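Local coordinates for protein ferulic acid esterase, AmCE1/Fae1A (PDB 5CXX) that probably hydrolyses feruloyl ester bonds, as an alpha/beta-hydrolase esterase of an anaerobic fungus that binds ferulic acid in its pocket, at residues A[210-224]-A[240-253]. Residues are numbered along the deposited sequence; the frame is centred on the assembly and turned at random.
Sequences QPIVSLIDCGTNDSV and NQEHIWFEVPGADH. With FER (3-(4-hydroxy-3-methoxyphenyl)-2-propenoic acid), chain D.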
loop_
_atom_site.group_PDB
_atom_site.type_symbol
_atom_site.label_atom_id
_atom_site.label_comp_id
_atom_site.label_asym_id
_atom_site.label_seq_id
_atom_site.Cartn_x
_atom_site.Cartn_y
_atom_site.Cartn_z
ATOM N N GLN A 210 -5.297 -13.120 -11.410
ATOM C CA GLN A 210 -4.430 -13.133 -10.214
ATOM C C GLN A 210 -3.539 -11.903 -10.163
ATOM O O GLN A 210 -2.998 -11.509 -11.205
ATOM C CB GLN A 210 -3.520 -14.378 -10.215
ATOM C CG GLN A 210 -4.284 -15.635 -9.807
ATOM C CD GLN A 210 -4.847 -15.529 -8.386
ATOM O OE1 GLN A 210 -4.105 -15.634 -7.406
ATOM N NE2 GLN A 210 -6.149 -15.294 -8.282
ATOM N N PRO A 211 -3.325 -11.329 -8.960
ATOM C CA PRO A 211 -2.220 -10.360 -8.877
ATOM C C PRO A 211 -0.940 -10.904 -9.471
ATOM O O PRO A 211 -0.607 -12.123 -9.349
ATOM C CB PRO A 211 -2.040 -10.188 -7.358
ATOM C CG PRO A 211 -3.377 -10.441 -6.773
ATOM C CD PRO A 211 -3.853 -11.636 -7.621
ATOM N N ILE A 212 -0.162 -10.046 -10.131
ATOM C CA ILE A 212 1.150 -10.447 -10.601
ATOM C C ILE A 212 2.054 -10.776 -9.387
ATOM O O ILE A 212 2.807 -11.751 -9.394
ATOM C CB ILE A 212 1.791 -9.346 -11.485
ATOM C CG1 ILE A 212 0.831 -9.042 -12.661
ATOM C CG2 ILE A 212 3.204 -9.734 -11.967
ATOM C CD1 ILE A 212 1.219 -7.764 -13.499
ATOM N N VAL A 213 1.969 -9.926 -8.364
ATOM C CA VAL A 213 2.626 -10.170 -7.071
ATOM C C VAL A 213 1.622 -9.778 -5.982
ATOM O O VAL A 213 0.952 -8.705 -6.073
ATOM C CB VAL A 213 3.915 -9.337 -6.906
ATOM C CG1 VAL A 213 4.493 -9.533 -5.501
ATOM C CG2 VAL A 213 4.944 -9.679 -7.951
ATOM N N SER A 214 1.459 -10.616 -4.949
ATOM C CA SER A 214 0.679 -10.299 -3.744
ATOM C C SER A 214 1.614 -10.587 -2.602
ATOM O O SER A 214 2.171 -11.687 -2.553
ATOM C CB SER A 214 -0.585 -11.177 -3.680
ATOM O OG SER A 214 -1.178 -10.975 -2.424
ATOM N N LEU A 215 1.890 -9.596 -1.740
ATOM C CA LEU A 215 2.877 -9.819 -0.676
ATOM C C LEU A 215 2.310 -9.324 0.606
ATOM O O LEU A 215 1.792 -8.201 0.645
ATOM C CB LEU A 215 4.179 -9.082 -0.979
ATOM C CG LEU A 215 5.329 -9.142 0.053
ATOM C CD1 LEU A 215 6.712 -9.032 -0.644
ATOM C CD2 LEU A 215 5.203 -8.065 1.201
ATOM N N ILE A 216 2.480 -10.097 1.675
ATOM C CA ILE A 216 1.976 -9.725 2.988
ATOM C C ILE A 216 3.095 -9.970 3.993
ATOM O O ILE A 216 3.763 -11.027 3.943
ATOM C CB ILE A 216 0.779 -10.597 3.413
ATOM C CG1 ILE A 216 -0.347 -10.491 2.423
ATOM C CG2 ILE A 216 0.301 -10.161 4.822
ATOM C CD1 ILE A 216 -1.526 -11.471 2.787
ATOM N N ASP A 217 3.331 -8.989 4.899
ATOM C CA ASP A 217 4.229 -9.266 6.031
ATOM C C ASP A 217 3.647 -8.757 7.320
ATOM O O ASP A 217 2.567 -8.110 7.342
ATOM C CB ASP A 217 5.701 -8.734 5.817
ATOM C CG ASP A 217 5.911 -7.234 6.208
ATOM O OD1 ASP A 217 4.976 -6.452 6.091
ATOM O OD2 ASP A 217 7.045 -6.886 6.642
ATOM N N CYS A 218 4.335 -9.102 8.394
ATOM C CA CYS A 218 3.955 -8.612 9.725
ATOM C C CYS A 218 5.069 -8.915 10.700
ATOM O O CYS A 218 5.736 -9.948 10.557
ATOM C CB CYS A 218 2.648 -9.296 10.221
ATOM S SG CYS A 218 1.912 -8.482 11.694
ATOM N N GLY A 219 5.289 -8.049 11.706
ATOM C CA GLY A 219 6.128 -8.412 12.829
ATOM C C GLY A 219 5.574 -9.653 13.551
ATOM O O GLY A 219 4.366 -9.911 13.571
ATOM N N THR A 220 6.441 -10.381 14.232
ATOM C CA THR A 220 5.971 -11.543 15.030
ATOM C C THR A 220 5.276 -11.044 16.322
ATOM O O THR A 220 4.555 -11.795 16.960
ATOM C CB THR A 220 7.105 -12.466 15.444
ATOM O OG1 THR A 220 8.111 -11.678 16.067
ATOM C CG2 THR A 220 7.706 -13.165 14.179
ATOM N N ASN A 221 5.454 -9.760 16.661
ATOM C CA ASN A 221 4.988 -9.257 17.960
ATOM C C ASN A 221 4.232 -7.955 17.764
ATOM O O ASN A 221 4.469 -6.977 18.484
ATOM C CB ASN A 221 6.150 -9.032 18.909
ATOM C CG ASN A 221 6.836 -10.349 19.282
ATOM O OD1 ASN A 221 7.607 -10.917 18.496
ATOM N ND2 ASN A 221 6.488 -10.884 20.453
ATOM N N ASP A 222 3.328 -7.957 16.782
ATOM C CA ASP A 222 2.592 -6.737 16.448
ATOM C C ASP A 222 1.412 -6.644 17.434
ATOM O O ASP A 222 0.459 -7.424 17.340
ATOM C CB ASP A 222 2.108 -6.765 14.983
ATOM C CG ASP A 222 1.511 -5.438 14.572
ATOM O OD1 ASP A 222 0.657 -4.907 15.326
ATOM O OD2 ASP A 222 1.865 -4.923 13.499
ATOM N N SER A 223 1.486 -5.641 18.313
ATOM C CA SER A 223 0.523 -5.449 19.397
ATOM C C SER A 223 -0.797 -4.786 18.891
ATOM O O SER A 223 -1.798 -4.718 19.670
ATOM C CB SER A 223 1.152 -4.560 20.492
ATOM O OG SER A 223 1.480 -3.322 19.917
ATOM N N VAL A 224 -0.843 -4.364 17.629
ATOM C CA VAL A 224 -2.005 -3.626 17.120
ATOM C C VAL A 224 -2.852 -4.537 16.216
ATOM O O VAL A 224 -4.088 -4.549 16.390
ATOM C CB VAL A 224 -1.586 -2.393 16.349
ATOM C CG1 VAL A 224 -2.781 -1.636 15.652
ATOM C CG2 VAL A 224 -0.848 -1.440 17.314
ATOM N N ASN A 240 -6.250 -20.848 -2.746
ATOM C CA ASN A 240 -5.365 -21.037 -3.891
ATOM C C ASN A 240 -4.928 -19.755 -4.564
ATOM O O ASN A 240 -4.812 -19.702 -5.813
ATOM C CB ASN A 240 -6.030 -21.967 -4.927
ATOM C CG ASN A 240 -6.312 -23.312 -4.383
ATOM O OD1 ASN A 240 -7.467 -23.645 -4.017
ATOM N ND2 ASN A 240 -5.272 -24.106 -4.290
ATOM N N GLN A 241 -4.710 -18.713 -3.764
ATOM C CA GLN A 241 -4.297 -17.401 -4.284
ATOM C C GLN A 241 -2.796 -17.308 -4.047
ATOM O O GLN A 241 -2.384 -17.265 -2.876
ATOM C CB GLN A 241 -5.034 -16.237 -3.541
ATOM C CG GLN A 241 -6.580 -16.405 -3.624
ATOM C CD GLN A 241 -7.075 -16.298 -5.050
ATOM O OE1 GLN A 241 -7.055 -15.183 -5.632
ATOM N NE2 GLN A 241 -7.461 -17.428 -5.650
ATOM N N GLU A 242 -1.995 -17.288 -5.104
ATOM C CA GLU A 242 -0.527 -17.247 -4.956
ATOM C C GLU A 242 -0.110 -15.918 -4.335
ATOM O O GLU A 242 -0.616 -14.852 -4.727
ATOM C CB GLU A 242 0.176 -17.385 -6.298
ATOM C CG GLU A 242 -0.538 -16.629 -7.416
ATOM C CD GLU A 242 -0.218 -17.160 -8.834
ATOM O OE1 GLU A 242 0.248 -18.322 -8.947
ATOM O OE2 GLU A 242 -0.467 -16.426 -9.829
ATOM N N HIS A 243 0.791 -15.991 -3.350
ATOM C CA HIS A 243 1.247 -14.796 -2.655
ATOM C C HIS A 243 2.466 -15.123 -1.835
ATOM O O HIS A 243 2.874 -16.316 -1.668
ATOM C CB HIS A 243 0.140 -14.225 -1.738
ATOM C CG HIS A 243 -0.150 -15.131 -0.571
ATOM N ND1 HIS A 243 -0.790 -16.350 -0.737
ATOM C CD2 HIS A 243 0.244 -15.068 0.720
ATOM C CE1 HIS A 243 -0.834 -16.967 0.439
ATOM N NE2 HIS A 243 -0.184 -16.234 1.324
ATOM N N ILE A 244 3.119 -14.077 -1.374
ATOM C CA ILE A 244 4.270 -14.192 -0.529
ATOM C C ILE A 244 3.890 -13.787 0.878
ATOM O O ILE A 244 3.224 -12.739 1.036
ATOM C CB ILE A 244 5.344 -13.189 -1.017
ATOM C CG1 ILE A 244 5.825 -13.610 -2.426
ATOM C CG2 ILE A 244 6.507 -13.033 -0.009
ATOM C CD1 ILE A 244 6.546 -12.402 -3.186
ATOM N N TRP A 245 4.330 -14.556 1.862
ATOM C CA TRP A 245 4.077 -14.226 3.255
ATOM C C TRP A 245 5.358 -14.417 4.062
ATOM O O TRP A 245 6.029 -15.445 3.875
ATOM C CB TRP A 245 2.953 -15.135 3.802
ATOM C CG TRP A 245 2.928 -15.308 5.319
ATOM C CD1 TRP A 245 3.199 -16.461 5.988
ATOM C CD2 TRP A 245 2.539 -14.332 6.350
ATOM N NE1 TRP A 245 3.027 -16.303 7.349
ATOM C CE2 TRP A 245 2.655 -15.006 7.601
ATOM C CE3 TRP A 245 2.172 -12.979 6.341
ATOM C CZ2 TRP A 245 2.358 -14.403 8.806
ATOM C CZ3 TRP A 245 1.896 -12.349 7.583
ATOM C CH2 TRP A 245 1.978 -13.071 8.782
ATOM N N PHE A 246 5.663 -13.416 4.929
ATOM C CA PHE A 246 6.764 -13.647 5.867
ATOM C C PHE A 246 6.594 -12.783 7.093
ATOM O O PHE A 246 5.855 -11.785 7.062
ATOM C CB PHE A 246 8.149 -13.366 5.233
ATOM C CG PHE A 246 8.401 -11.902 4.903
ATOM C CD1 PHE A 246 7.962 -11.387 3.684
ATOM C CD2 PHE A 246 9.027 -11.054 5.827
ATOM C CE1 PHE A 246 8.147 -10.032 3.350
ATOM C CE2 PHE A 246 9.240 -9.648 5.492
ATOM C CZ PHE A 246 8.778 -9.178 4.253
ATOM N N GLU A 247 7.302 -13.176 8.154
ATOM C CA GLU A 247 7.213 -12.431 9.448
ATOM C C GLU A 247 8.551 -11.839 9.792
ATOM O O GLU A 247 9.593 -12.439 9.577
ATOM C CB GLU A 247 6.699 -13.359 10.581
ATOM C CG GLU A 247 5.283 -13.784 10.316
ATOM C CD GLU A 247 4.833 -14.761 11.380
ATOM O OE1 GLU A 247 5.209 -15.952 11.378
ATOM O OE2 GLU A 247 4.034 -14.385 12.231
ATOM N N VAL A 248 8.522 -10.639 10.373
ATOM C CA VAL A 248 9.752 -9.941 10.725
ATOM C C VAL A 248 10.046 -10.217 12.185
ATOM O O VAL A 248 9.222 -9.887 13.048
ATOM C CB VAL A 248 9.572 -8.424 10.489
ATOM C CG1 VAL A 248 10.876 -7.730 10.851
ATOM C CG2 VAL A 248 9.170 -8.212 8.983
ATOM N N PRO A 249 11.155 -10.916 12.483
ATOM C CA PRO A 249 11.306 -11.448 13.839
ATOM C C PRO A 249 11.491 -10.353 14.923
ATOM O O PRO A 249 12.367 -9.493 14.739
ATOM C CB PRO A 249 12.556 -12.352 13.736
ATOM C CG PRO A 249 13.272 -11.847 12.573
ATOM C CD PRO A 249 12.248 -11.341 11.592
ATOM N N GLY A 250 10.656 -10.416 15.963
ATOM C CA GLY A 250 10.700 -9.481 17.067
ATOM C C GLY A 250 10.079 -8.122 16.757
ATOM O O GLY A 250 9.994 -7.287 17.660
ATOM N N ALA A 251 9.636 -7.881 15.519
ATOM C CA ALA A 251 9.056 -6.585 15.192
ATOM C C ALA A 251 7.619 -6.413 15.643
ATOM O O ALA A 251 6.856 -7.355 15.810
ATOM C CB ALA A 251 9.152 -6.310 13.687
ATOM N N ASP A 252 7.295 -5.153 15.923
ATOM C CA ASP A 252 5.969 -4.762 16.383
ATOM C C ASP A 252 5.327 -3.962 15.249
ATOM O O ASP A 252 5.705 -4.100 14.080
ATOM C CB ASP A 252 6.117 -3.939 17.671
ATOM C CG ASP A 252 4.873 -3.941 18.589
ATOM O OD1 ASP A 252 3.721 -3.718 18.133
ATOM O OD2 ASP A 252 5.068 -4.048 19.833
ATOM N N HIS A 253 4.346 -3.120 15.588
ATOM C CA HIS A 253 3.654 -2.257 14.622
ATOM C C HIS A 253 4.590 -1.055 14.350
ATOM O O HIS A 253 4.447 0.024 14.942
ATOM C CB HIS A 253 2.291 -1.809 15.195
ATOM C CG HIS A 253 1.177 -1.697 14.174
ATOM N ND1 HIS A 253 0.828 -2.721 13.301
ATOM C CD2 HIS A 253 0.340 -0.666 13.898
ATOM C CE1 HIS A 253 -0.173 -2.332 12.549
ATOM N NE2 HIS A 253 -0.491 -1.081 12.896
HETATM C C4 FER D . -8.687 -2.707 14.548
HETATM C C5 FER D . -7.390 -2.543 15.115
HETATM C C6 FER D . -6.450 -1.815 14.446
HETATM C C3 FER D . -8.933 -2.183 13.266
HETATM C C2 FER D . -8.011 -1.428 12.591
HETATM C C1 FER D . -6.764 -1.258 13.162
HETATM C C10 FER D . -10.334 -2.088 11.445
HETATM C C7 FER D . -5.771 -0.418 12.433
HETATM C C8 FER D . -4.666 0.111 12.984
HETATM C C9 FER D . -3.745 0.951 12.102
HETATM O O1 FER D . -3.994 1.190 10.878
HETATM O O2 FER D . -2.716 1.449 12.630
HETATM O O4 FER D . -9.701 -3.412 15.122
HETATM O O3 FER D . -10.195 -2.440 12.817
HETATM O O HOH W 1 -3.087 -14.032 -5.376
HETATM O O HOH W 2 0.421 -13.687 -7.235
HETATM O O HOH W 3 -0.011 -14.092 -11.140
HETATM O O HOH W 4 4.151 -5.560 12.226
HETATM O O HOH W 5 2.806 -12.154 12.369
#
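His253 ND1 donates a nearly straight hydrogen bond to Asp222 OD2 at the imidazole edge; its 2.4 Å length is doubtfully short. Asp222 CG stands anti to the backbone N (chi1 -172°), which brings the carboxylate there. Val224 CB lies over the centre of one ring face, 3.6 Å from the centroid, a CH-pi contact. At the far edge, NE2 hydrogen-bonds Ser156 OG and, weakly, O2 of the bound ferulic acid.

A second shell fixes this pair. Asp222 OD1 accepts from Val224 N (2.8 Å), closing an Asx turn, while a water joins OD2 to Gly219 N and Asp252 O. Asp252 OD1 takes three donors: Ser223 OG on its syn lone pair (2.9 Å), His253 N on its anti lone pair, and Ser223 N from above the carboxylate plane. With an alanine in place of Asp252, these donors would probably lose their shared acceptor and the turn be held less firmly.

Further out, parallel strands 213-219 and 244-248 form a beta-alpha-beta crossover through helix 228-238; Ile244 N donates to Ser214 O and Ile244 O accepts from Ile216 N, 2.8 Å each. Loops following their C-terminal ends bring acid and histidine together, a relay from Asp222 through His253 to Ser156 consistent with the triad by which alpha/beta-hydrolases activate serine.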